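Local coordinates for Carboxylesterase/phospholipase family protein (Francisella tularensis subsp. tularensis, PDB 4F21) that probably hydrolyses carboxylic ester bonds as a serine hydrolase of the alpha/beta-hydrolase superfamily, in the carboxylesterase/phospholipase family, at residues 37-42 with 132-137; 138-143 with 224-229; 146-151 with 166-171; 185-190 with 217-222. All blocks are in the same frame, centred on the assembly; numbering follows the deposited sequence.

Contact 1: 37-42 with 132-137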
# COMPACT_ATOMS: atom_id res chain seq x y z
N ARG A 37 -20.05 -4.85 1.01
CA ARG A 37 -20.27 -3.43 1.20
C ARG A 37 -18.92 -2.72 1.21
O ARG A 37 -18.82 -1.54 0.89
CB ARG A 37 -21.04 -3.17 2.50
CG ARG A 37 -21.60 -1.76 2.66
CD ARG A 37 -22.76 -1.72 3.64
NE ARG A 37 -22.39 -2.15 4.99
CZ ARG A 37 -22.03 -1.32 5.97
NH1 ARG A 37 -21.98 -0.02 5.75
NH2 ARG A 37 -21.71 -1.80 7.16
N PHE A 38 -17.88 -3.48 1.56
CA PHE A 38 -16.53 -2.94 1.66
C PHE A 38 -15.55 -3.75 0.82
O PHE A 38 -15.89 -4.84 0.36
CB PHE A 38 -16.08 -2.91 3.12
CG PHE A 38 -17.04 -2.19 4.03
CD1 PHE A 38 -17.21 -0.82 3.94
CD2 PHE A 38 -17.76 -2.88 4.99
CE1 PHE A 38 -18.08 -0.15 4.77
CE2 PHE A 38 -18.63 -2.22 5.83
CZ PHE A 38 -18.79 -0.86 5.72
N CYS A 39 -14.35 -3.23 0.62
CA CYS A 39 -13.35 -3.92 -0.20
C CYS A 39 -11.92 -3.53 0.15
O CYS A 39 -11.61 -2.36 0.39
CB CYS A 39 -13.62 -3.68 -1.69
SG CYS A 39 -12.51 -4.57 -2.81
N VAL A 40 -11.03 -4.52 0.19
CA VAL A 40 -9.62 -4.26 0.46
C VAL A 40 -8.75 -4.80 -0.66
O VAL A 40 -8.68 -6.01 -0.88
CB VAL A 40 -9.16 -4.86 1.80
CG1 VAL A 40 -7.79 -4.31 2.18
CG2 VAL A 40 -10.17 -4.57 2.89
N ILE A 41 -8.11 -3.89 -1.38
CA ILE A 41 -7.17 -4.27 -2.42
C ILE A 41 -5.78 -4.41 -1.82
O ILE A 41 -5.15 -3.42 -1.46
CB ILE A 41 -7.17 -3.25 -3.57
CG1 ILE A 41 -8.60 -3.07 -4.10
CG2 ILE A 41 -6.24 -3.70 -4.69
CD1 ILE A 41 -8.70 -2.16 -5.30
N TRP A 42 -5.32 -5.66 -1.69
CA TRP A 42 -4.03 -5.97 -1.08
C TRP A 42 -2.99 -6.30 -2.15
O TRP A 42 -3.11 -7.30 -2.87
CB TRP A 42 -4.17 -7.16 -0.12
CG TRP A 42 -2.98 -7.35 0.78
CD1 TRP A 42 -1.81 -7.98 0.47
CD2 TRP A 42 -2.85 -6.91 2.13
NE1 TRP A 42 -0.96 -7.96 1.54
CE2 TRP A 42 -1.57 -7.31 2.58
CE3 TRP A 42 -3.68 -6.21 3.02
CZ2 TRP A 42 -1.11 -7.03 3.86
CZ3 TRP A 42 -3.22 -5.94 4.29
CH2 TRP A 42 -1.95 -6.35 4.71
N GLU A 132 -14.92 5.21 -1.63
CA GLU A 132 -14.50 5.56 -0.28
C GLU A 132 -14.60 4.34 0.64
O GLU A 132 -14.25 4.42 1.82
CB GLU A 132 -15.35 6.70 0.29
CG GLU A 132 -16.04 7.55 -0.77
CD GLU A 132 -17.41 7.03 -1.15
OE1 GLU A 132 -18.27 6.93 -0.26
OE2 GLU A 132 -17.61 6.72 -2.35
N ASN A 133 -15.09 3.23 0.09
CA ASN A 133 -15.23 1.99 0.85
C ASN A 133 -14.25 0.94 0.35
O ASN A 133 -14.39 -0.25 0.65
CB ASN A 133 -16.66 1.47 0.78
CG ASN A 133 -17.67 2.46 1.30
OD1 ASN A 133 -17.61 3.65 0.99
ND2 ASN A 133 -18.61 1.98 2.11
N ILE A 134 -13.27 1.39 -0.43
CA ILE A 134 -12.18 0.52 -0.88
C ILE A 134 -10.87 1.00 -0.27
O ILE A 134 -10.57 2.19 -0.30
CB ILE A 134 -12.04 0.53 -2.41
CG1 ILE A 134 -13.40 0.27 -3.07
CG2 ILE A 134 -11.02 -0.50 -2.85
CD1 ILE A 134 -13.35 0.35 -4.58
N ILE A 135 -10.10 0.07 0.29
CA ILE A 135 -8.82 0.40 0.90
C ILE A 135 -7.64 -0.18 0.12
O ILE A 135 -7.62 -1.37 -0.18
CB ILE A 135 -8.73 -0.09 2.36
CG1 ILE A 135 -9.74 0.64 3.24
CG2 ILE A 135 -7.33 0.10 2.92
CD1 ILE A 135 -9.63 0.26 4.70
N LEU A 136 -6.67 0.67 -0.20
CA LEU A 136 -5.45 0.22 -0.87
C LEU A 136 -4.33 -0.05 0.13
O LEU A 136 -3.75 0.87 0.71
CB LEU A 136 -4.99 1.25 -1.91
CG LEU A 136 -6.02 1.60 -3.00
CD1 LEU A 136 -5.49 2.70 -3.91
CD2 LEU A 136 -6.38 0.36 -3.80
N ALA A 137 -4.03 -1.33 0.35
CA ALA A 137 -2.95 -1.72 1.24
C ALA A 137 -1.80 -2.29 0.43
O ALA A 137 -2.01 -2.96 -0.57
CB ALA A 137 -3.45 -2.74 2.25
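Cys39 and Ile41 of the strand in 37-42 trade four backbone hydrogen bonds with the strand in 132-137, joining two neighbouring parallel strands in the central sheet of an alpha/beta-hydrolase fold. The N of Cys39 donates to Asn133 O at 3.0 Å and its O accepts from Ile135 N at 2.9 Å; Ile41 repeats the pattern, its N bonding Ile135 O at 2.8 Å and its O taking the N-H of Ala137. Each of these two residues thus spans a pair of partners, as parallel pairing requires, while Val40 turns its own backbone bonds to Arg68 and Ile70 of strand 67-72. The short strand axes run 17° apart.

On the face carrying Cys39, Ile41, Ile134 and Leu136, under helix 111-126, the aliphatic side chains pack together. Ile41 has CG1 anti to its carbonyl carbon (chi1 -55°), a setting from which this branch reaches Ile134 CG2 at 3.7 Å. Leu136 lies alongside and points the same way, its CD2 3.7 Å from both CB and CD1 of Ile41. The other face, toward helix 230-243, holds Val40, Ile135, Trp42 and Ala137. At the start of the pairing the Asn133 amide and Phe38 ring, planes 12° apart, are offset obliquely without stacking, ND2 3.4 Å from CE1. At the far end, Ala137 CB meets the six-membered part of the Trp42 indole, 3.6 Å from CE3 and slightly farther from CZ3.

Contact 2: 138-143 with 224-229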
# COMPACT_ATOMS: atom_id res chain seq x y z
N GLY A 138 -0.57 -2.02 0.87
CA GLY A 138 0.59 -2.51 0.16
C GLY A 138 1.72 -2.91 1.08
O GLY A 138 1.89 -2.34 2.15
N PHE A 139 2.49 -3.92 0.66
CA PHE A 139 3.67 -4.34 1.41
C PHE A 139 4.92 -4.28 0.53
O PHE A 139 4.91 -4.74 -0.61
CB PHE A 139 3.48 -5.76 1.96
CG PHE A 139 4.73 -6.34 2.57
CD1 PHE A 139 5.09 -6.04 3.87
CD2 PHE A 139 5.55 -7.19 1.84
CE1 PHE A 139 6.24 -6.57 4.44
CE2 PHE A 139 6.70 -7.72 2.40
CZ PHE A 139 7.04 -7.41 3.69
N SER A 140 5.98 -3.70 1.09
CA SER A 140 7.30 -3.68 0.45
C SER A 140 7.22 -3.09 -0.95
O SER A 140 6.90 -1.91 -1.13
CB SER A 140 7.90 -5.09 0.41
OG SER A 140 9.17 -5.09 -0.20
N GLN A 141 7.52 -3.92 -1.94
CA GLN A 141 7.55 -3.50 -3.33
C GLN A 141 6.19 -2.97 -3.77
O GLN A 141 6.10 -2.05 -4.57
CB GLN A 141 7.95 -4.69 -4.21
CG GLN A 141 8.48 -4.31 -5.58
CD GLN A 141 8.94 -5.52 -6.37
OE1 GLN A 141 8.52 -6.65 -6.10
NE2 GLN A 141 9.83 -5.30 -7.34
N GLY A 142 5.14 -3.56 -3.21
CA GLY A 142 3.78 -3.21 -3.58
C GLY A 142 3.29 -1.93 -2.93
O GLY A 142 2.46 -1.22 -3.51
N GLY A 143 3.79 -1.64 -1.74
CA GLY A 143 3.33 -0.50 -0.96
C GLY A 143 3.42 0.84 -1.68
O GLY A 143 2.75 1.81 -1.29
N MET A 224 11.48 -6.20 14.60
CA MET A 224 10.95 -6.68 13.33
C MET A 224 11.80 -6.20 12.16
O MET A 224 12.25 -5.05 12.13
CB MET A 224 9.50 -6.25 13.14
CG MET A 224 8.77 -7.03 12.07
SD MET A 224 7.10 -6.46 11.79
CE MET A 224 7.41 -4.93 10.93
N GLN A 225 12.00 -7.08 11.18
CA GLN A 225 12.75 -6.74 9.98
C GLN A 225 11.81 -6.51 8.81
O GLN A 225 10.84 -5.77 8.91
CB GLN A 225 13.76 -7.84 9.65
CG GLN A 225 14.62 -8.27 10.83
CD GLN A 225 16.02 -8.66 10.42
OE1 GLN A 225 16.34 -9.84 10.28
NE2 GLN A 225 16.88 -7.67 10.22
N HIS A 226 12.11 -7.16 7.68
CA HIS A 226 11.27 -7.06 6.50
C HIS A 226 10.20 -8.14 6.50
O HIS A 226 10.32 -9.15 5.80
CB HIS A 226 12.12 -7.16 5.23
CG HIS A 226 11.46 -6.61 4.01
ND1 HIS A 226 11.06 -5.29 3.91
CD2 HIS A 226 11.12 -7.19 2.83
CE1 HIS A 226 10.51 -5.09 2.73
NE2 HIS A 226 10.53 -6.22 2.05
N SER A 227 9.15 -7.92 7.29
CA SER A 227 8.08 -8.90 7.42
C SER A 227 6.83 -8.28 8.04
O SER A 227 6.73 -7.06 8.19
CB SER A 227 8.55 -10.08 8.27
OG SER A 227 9.00 -9.65 9.54
N VAL A 228 5.88 -9.13 8.41
CA VAL A 228 4.68 -8.70 9.12
C VAL A 228 4.51 -9.55 10.37
O VAL A 228 4.46 -10.78 10.28
CB VAL A 228 3.42 -8.84 8.23
CG1 VAL A 228 2.16 -8.61 9.04
CG2 VAL A 228 3.48 -7.87 7.06
N CYS A 229 4.40 -8.90 11.52
CA CYS A 229 4.27 -9.60 12.80
C CYS A 229 2.82 -9.67 13.28
O CYS A 229 1.89 -9.26 12.59
CB CYS A 229 5.15 -8.96 13.86
SG CYS A 229 4.66 -7.29 14.29
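The nucleophile elbow and the histidine loop of an alpha/beta-hydrolase meet here, bringing together Ser140 and His226, which with Asp194 have the geometry of a Ser-His-Asp catalytic triad. Strand 134-139 ends in a tight type II' turn from Phe139 to Gly142, closed by a hydrogen bond from Gly142 N to Phe139 O. Ser140 sits at the bend with phi 55°, the strained backbone expected of a serine nucleophile. A chi1 of 180° turns its OG toward the imidazole, 2.9 Å from His226 NE2, in a hydrogen bond in which either atom could be the donor. OG lies in the ring plane but skewed toward CE1 of His226, only 3.2 Å away, so the bond is bent at NE2; the placing of OG is somewhat uncertain.

Phe139, the residue before the serine, packs against the same loop. Its CZ lies over one face of the imidazole near the rim, 4.0 Å from His226 NE2, with the two ring planes inclined at 39°. Farther round the phenyl, Ser227 O approaches the edge close to the plane, 3.8 Å from CE1. Val228 and Phe139 run past each other in opposite directions, and Val228 CG2 rests 4.0 Å from Phe139 CD1.

Asp194 OD2 fixes His226 ND1, while the serine side of the ring is less surely placed. The arrangement is consistent with a histidine oriented by Asp194 to act as the base toward Ser140 in ester hydrolysis.

Contact 3: 146-151 with 166-171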
# COMPACT_ATOMS: atom_id res chain seq x y z
N ALA A 146 0.12 1.71 -3.82
CA ALA A 146 -1.10 1.94 -3.06
C ALA A 146 -1.23 3.40 -2.65
O ALA A 146 -2.29 4.01 -2.78
CB ALA A 146 -1.15 1.04 -1.84
N THR A 147 -0.13 3.94 -2.14
CA THR A 147 -0.09 5.33 -1.69
C THR A 147 -0.22 6.27 -2.88
O THR A 147 -1.22 6.99 -3.00
CB THR A 147 1.20 5.63 -0.89
OG1 THR A 147 1.20 4.86 0.32
CG2 THR A 147 1.28 7.10 -0.54
N TYR A 148 0.79 6.24 -3.76
CA TYR A 148 0.83 7.06 -4.97
C TYR A 148 -0.48 7.06 -5.75
O TYR A 148 -0.91 8.09 -6.26
CB TYR A 148 1.96 6.60 -5.90
CG TYR A 148 3.30 7.24 -5.62
CD1 TYR A 148 3.39 8.55 -5.16
CD2 TYR A 148 4.47 6.53 -5.82
CE1 TYR A 148 4.62 9.13 -4.91
CE2 TYR A 148 5.70 7.10 -5.58
CZ TYR A 148 5.77 8.40 -5.12
OH TYR A 148 7.00 8.96 -4.87
N THR A 149 -1.10 5.89 -5.85
CA THR A 149 -2.39 5.77 -6.52
C THR A 149 -3.44 6.62 -5.82
O THR A 149 -4.04 7.51 -6.43
CB THR A 149 -2.87 4.30 -6.54
OG1 THR A 149 -1.96 3.52 -7.33
CG2 THR A 149 -4.27 4.21 -7.14
N ALA A 150 -3.63 6.36 -4.52
CA ALA A 150 -4.69 7.01 -3.77
C ALA A 150 -4.54 8.53 -3.72
O ALA A 150 -5.53 9.26 -3.76
CB ALA A 150 -4.77 6.43 -2.36
N ILE A 151 -3.30 9.00 -3.66
CA ILE A 151 -3.05 10.43 -3.60
C ILE A 151 -3.07 11.09 -4.98
O ILE A 151 -2.95 12.31 -5.08
CB ILE A 151 -1.72 10.76 -2.88
CG1 ILE A 151 -0.53 10.33 -3.74
CG2 ILE A 151 -1.67 10.09 -1.52
CD1 ILE A 151 0.80 10.70 -3.13
N TYR A 166 9.11 2.26 1.05
CA TYR A 166 9.68 3.59 0.87
C TYR A 166 8.90 4.38 -0.19
O TYR A 166 7.96 3.86 -0.78
CB TYR A 166 11.16 3.50 0.50
CG TYR A 166 11.46 2.94 -0.88
CD1 TYR A 166 10.79 1.82 -1.37
CD2 TYR A 166 12.41 3.54 -1.70
CE1 TYR A 166 11.07 1.32 -2.63
CE2 TYR A 166 12.69 3.05 -2.96
CZ TYR A 166 12.02 1.94 -3.42
OH TYR A 166 12.30 1.45 -4.68
N LEU A 167 9.30 5.62 -0.42
CA LEU A 167 8.60 6.49 -1.36
C LEU A 167 9.52 6.95 -2.49
O LEU A 167 10.12 8.02 -2.40
CB LEU A 167 8.02 7.69 -0.62
CG LEU A 167 6.70 8.28 -1.13
CD1 LEU A 167 5.68 7.18 -1.35
CD2 LEU A 167 6.17 9.31 -0.14
N PRO A 168 9.63 6.14 -3.55
CA PRO A 168 10.54 6.41 -4.67
C PRO A 168 9.94 7.40 -5.67
O PRO A 168 8.72 7.59 -5.68
CB PRO A 168 10.67 5.05 -5.34
CG PRO A 168 9.35 4.42 -5.12
CD PRO A 168 8.90 4.88 -3.75
N ALA A 169 10.79 8.00 -6.49
CA ALA A 169 10.37 8.93 -7.53
C ALA A 169 9.43 10.01 -7.00
O ALA A 169 8.49 10.43 -7.68
CB ALA A 169 9.71 8.19 -8.69
N TRP A 170 9.70 10.47 -5.78
CA TRP A 170 8.88 11.48 -5.13
C TRP A 170 8.85 12.77 -5.94
O TRP A 170 7.87 13.52 -5.89
CB TRP A 170 9.37 11.74 -3.70
CG TRP A 170 8.66 12.86 -2.99
CD1 TRP A 170 9.17 14.09 -2.69
CD2 TRP A 170 7.32 12.85 -2.50
NE1 TRP A 170 8.23 14.85 -2.04
CE2 TRP A 170 7.08 14.11 -1.91
CE3 TRP A 170 6.29 11.91 -2.51
CZ2 TRP A 170 5.86 14.44 -1.33
CZ3 TRP A 170 5.08 12.24 -1.93
CH2 TRP A 170 4.87 13.49 -1.35
N ASP A 171 9.90 13.02 -6.71
CA ASP A 171 9.96 14.20 -7.57
C ASP A 171 9.00 14.11 -8.76
O ASP A 171 8.42 15.11 -9.17
CB ASP A 171 11.39 14.44 -8.07
CG ASP A 171 12.22 15.25 -7.09
OD1 ASP A 171 11.85 15.29 -5.90
OD2 ASP A 171 13.22 15.86 -7.52
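Tyr148 reaches from helix 144-150, the helix that follows the nucleophile elbow of the alpha/beta-hydrolase fold, to the loop leading into the short helix 170-173. Its CB leaves the helix across the direction of that loop, and with chi1 at -88° the ring swings back toward 166-171. Toward the far end of the ring, CE1 comes within 4.0 Å of Trp170 CE3, which approaches near the plane of the tyrosine ring, while CE2 on the other side lies 4.3 Å from Pro168 CD. Leu167 CD1 rides over one face in a CH-pi contact, 4.2 Å from the ring centroid and 20° off the normal, though displaced toward the rim at CZ.

At the tip, OH points at Pro168 O, which lies in the ring plane just before Ala169, the N-cap residue of helix 170-173. A hydrogen bond donated by OH is indicated, but its modelled length is implausibly small and therefore doubtful. Phe173 from that helix stacks on Tyr148 as well, and Leu205 of helix 199-210 packs against Leu167. One residue earlier on the helix, Thr147 adds a looser touch, its CG2 4.5 Å from Leu167 CD1.

Contact 4: 185-190 with 217-222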
# COMPACT_ATOMS: atom_id res chain seq x y z
N PRO A 185 -7.82 8.16 5.82
CA PRO A 185 -7.12 7.29 6.78
C PRO A 185 -5.93 6.55 6.17
O PRO A 185 -6.10 5.63 5.38
CB PRO A 185 -8.21 6.30 7.18
CG PRO A 185 -9.47 7.06 7.04
CD PRO A 185 -9.27 7.93 5.83
N ILE A 186 -4.72 6.96 6.55
CA ILE A 186 -3.51 6.30 6.09
C ILE A 186 -2.80 5.64 7.26
O ILE A 186 -2.59 6.25 8.31
CB ILE A 186 -2.55 7.29 5.41
CG1 ILE A 186 -3.21 7.91 4.18
CG2 ILE A 186 -1.25 6.59 5.02
CD1 ILE A 186 -2.35 8.91 3.45
N LEU A 187 -2.45 4.37 7.09
CA LEU A 187 -1.69 3.65 8.10
C LEU A 187 -0.34 3.26 7.55
O LEU A 187 -0.24 2.51 6.58
CB LEU A 187 -2.44 2.39 8.55
CG LEU A 187 -1.66 1.47 9.51
CD1 LEU A 187 -1.37 2.17 10.83
CD2 LEU A 187 -2.41 0.17 9.74
N VAL A 188 0.71 3.78 8.18
CA VAL A 188 2.07 3.40 7.83
C VAL A 188 2.62 2.47 8.89
O VAL A 188 2.53 2.76 10.09
CB VAL A 188 2.99 4.63 7.72
CG1 VAL A 188 4.35 4.24 7.18
CG2 VAL A 188 2.35 5.69 6.84
N CYS A 189 3.16 1.34 8.47
CA CYS A 189 3.82 0.41 9.38
C CYS A 189 5.22 0.11 8.85
O CYS A 189 5.43 0.08 7.64
CB CYS A 189 3.02 -0.89 9.51
SG CYS A 189 1.36 -0.71 10.20
N HIS A 190 6.18 -0.12 9.75
CA HIS A 190 7.55 -0.38 9.33
C HIS A 190 8.41 -1.06 10.40
O HIS A 190 8.27 -0.79 11.59
CB HIS A 190 8.23 0.91 8.86
CG HIS A 190 9.23 0.69 7.76
ND1 HIS A 190 9.04 1.17 6.48
CD2 HIS A 190 10.41 0.04 7.75
CE1 HIS A 190 10.07 0.82 5.73
NE2 HIS A 190 10.92 0.14 6.48
N GLU A 217 -0.96 7.67 10.74
CA GLU A 217 -0.42 7.03 11.93
C GLU A 217 0.86 6.29 11.56
O GLU A 217 0.84 5.42 10.69
CB GLU A 217 -1.41 6.03 12.51
CG GLU A 217 -2.57 6.63 13.28
CD GLU A 217 -3.59 5.58 13.68
OE1 GLU A 217 -3.93 4.73 12.83
OE2 GLU A 217 -4.04 5.59 14.85
N TYR A 218 1.97 6.65 12.20
CA TYR A 218 3.21 5.93 11.97
C TYR A 218 3.45 4.92 13.08
O TYR A 218 3.63 5.29 14.24
CB TYR A 218 4.40 6.89 11.85
CG TYR A 218 5.70 6.19 11.55
CD1 TYR A 218 6.11 5.98 10.24
CD2 TYR A 218 6.52 5.73 12.57
CE1 TYR A 218 7.30 5.33 9.96
CE2 TYR A 218 7.71 5.08 12.30
CZ TYR A 218 8.09 4.88 10.99
OH TYR A 218 9.27 4.24 10.72
N LYS A 219 3.45 3.64 12.73
CA LYS A 219 3.62 2.57 13.71
C LYS A 219 4.81 1.68 13.37
O LYS A 219 4.70 0.78 12.54
CB LYS A 219 2.34 1.74 13.79
CG LYS A 219 1.08 2.57 13.92
CD LYS A 219 -0.07 1.77 14.50
CE LYS A 219 -1.23 2.68 14.87
NZ LYS A 219 -2.29 1.96 15.61
N HIS A 220 5.95 1.94 14.00
CA HIS A 220 7.12 1.09 13.79
C HIS A 220 7.22 -0.00 14.85
O HIS A 220 6.78 0.18 15.99
CB HIS A 220 8.41 1.91 13.72
CG HIS A 220 8.86 2.47 15.03
ND1 HIS A 220 8.78 3.81 15.33
CD2 HIS A 220 9.41 1.87 16.12
CE1 HIS A 220 9.26 4.02 16.55
NE2 HIS A 220 9.64 2.85 17.05
N TYR A 221 7.81 -1.13 14.48
CA TYR A 221 7.91 -2.28 15.38
C TYR A 221 9.36 -2.66 15.65
O TYR A 221 10.11 -2.98 14.73
CB TYR A 221 7.12 -3.47 14.82
CG TYR A 221 5.66 -3.16 14.60
CD1 TYR A 221 5.22 -2.55 13.44
CD2 TYR A 221 4.72 -3.47 15.58
CE1 TYR A 221 3.88 -2.25 13.24
CE2 TYR A 221 3.38 -3.17 15.39
CZ TYR A 221 2.96 -2.57 14.22
OH TYR A 221 1.63 -2.28 14.03
N VAL A 222 9.77 -2.60 16.91
CA VAL A 222 11.14 -2.91 17.29
C VAL A 222 11.44 -4.37 17.01
O VAL A 222 10.56 -5.23 17.12
CB VAL A 222 11.40 -2.60 18.78
CG1 VAL A 222 12.90 -2.63 19.09
CG2 VAL A 222 10.81 -1.25 19.15
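Leu187 to His190 pair in parallel with Glu217 to His220, the short strand axes 4.8 Å apart and 17° from parallel, and five backbone hydrogen bonds join the strands. Val188 and His190 each bond through both N and O: Val188 N to Glu217 O, Val188 O to Lys219 N at 2.9 Å, His190 N to Lys219 O, and His190 O to Tyr221 N at 2.9 Å. Glu217 N adds a bond to Ile186 O; this and the bond from His190 N to Lys219 O are the longer two, at 3.3 Å. Together with helix 199-210 these strands form a right-handed beta-alpha-beta crossover, and strand 216-221 edges the sheet.

On the face toward helix 230-243, the Leu187 and Lys219 side chains cross at about a right angle, with Leu187 CD1 3.9 Å from Lys219 CD, so the lysine's methylenes shield the leucine. Tyr221 leans back toward Cys189 because its CG is anti to the carbonyl carbon (chi1 -59°); its ring edge at CE1 then stands 4.1 Å from Cys189 CB, and its hydroxyl is bonded to Asp235.

On the opposite face, Val188 CG1 meets the Tyr218 ring obliquely, 3.9 Å from CD1. The Tyr218 OH comes 4.0 Å from His190 CB, while the imidazole leads away and gives NE2 to a hydrogen bond with Leu197 O. Backbone bonds thus hold the edge strand, while apolar stems near the sheet let polar tips extend to partners beyond it.

Contacts 1 and 4 lie in the same sheet, their centres about 18 Å apart, with strand 159-163 between strands 134-139 and 186-191. Strand 134-139 supplies one side of contact 1 and runs directly into contact 2, then helix 144-150 supplies contact 3, where Leu136 of contact 1 packs against Thr149. Along the chain, contacts 3 and 4 follow in turn within the loop that contact 2 closes. Contact 4 is about 11 Å from contact 2, centre to centre, and they touch where Met224 meets His190. The paired strands thus deliver their C-terminal ends to one side, where the probable catalytic serine and histidine, far apart in sequence, come together.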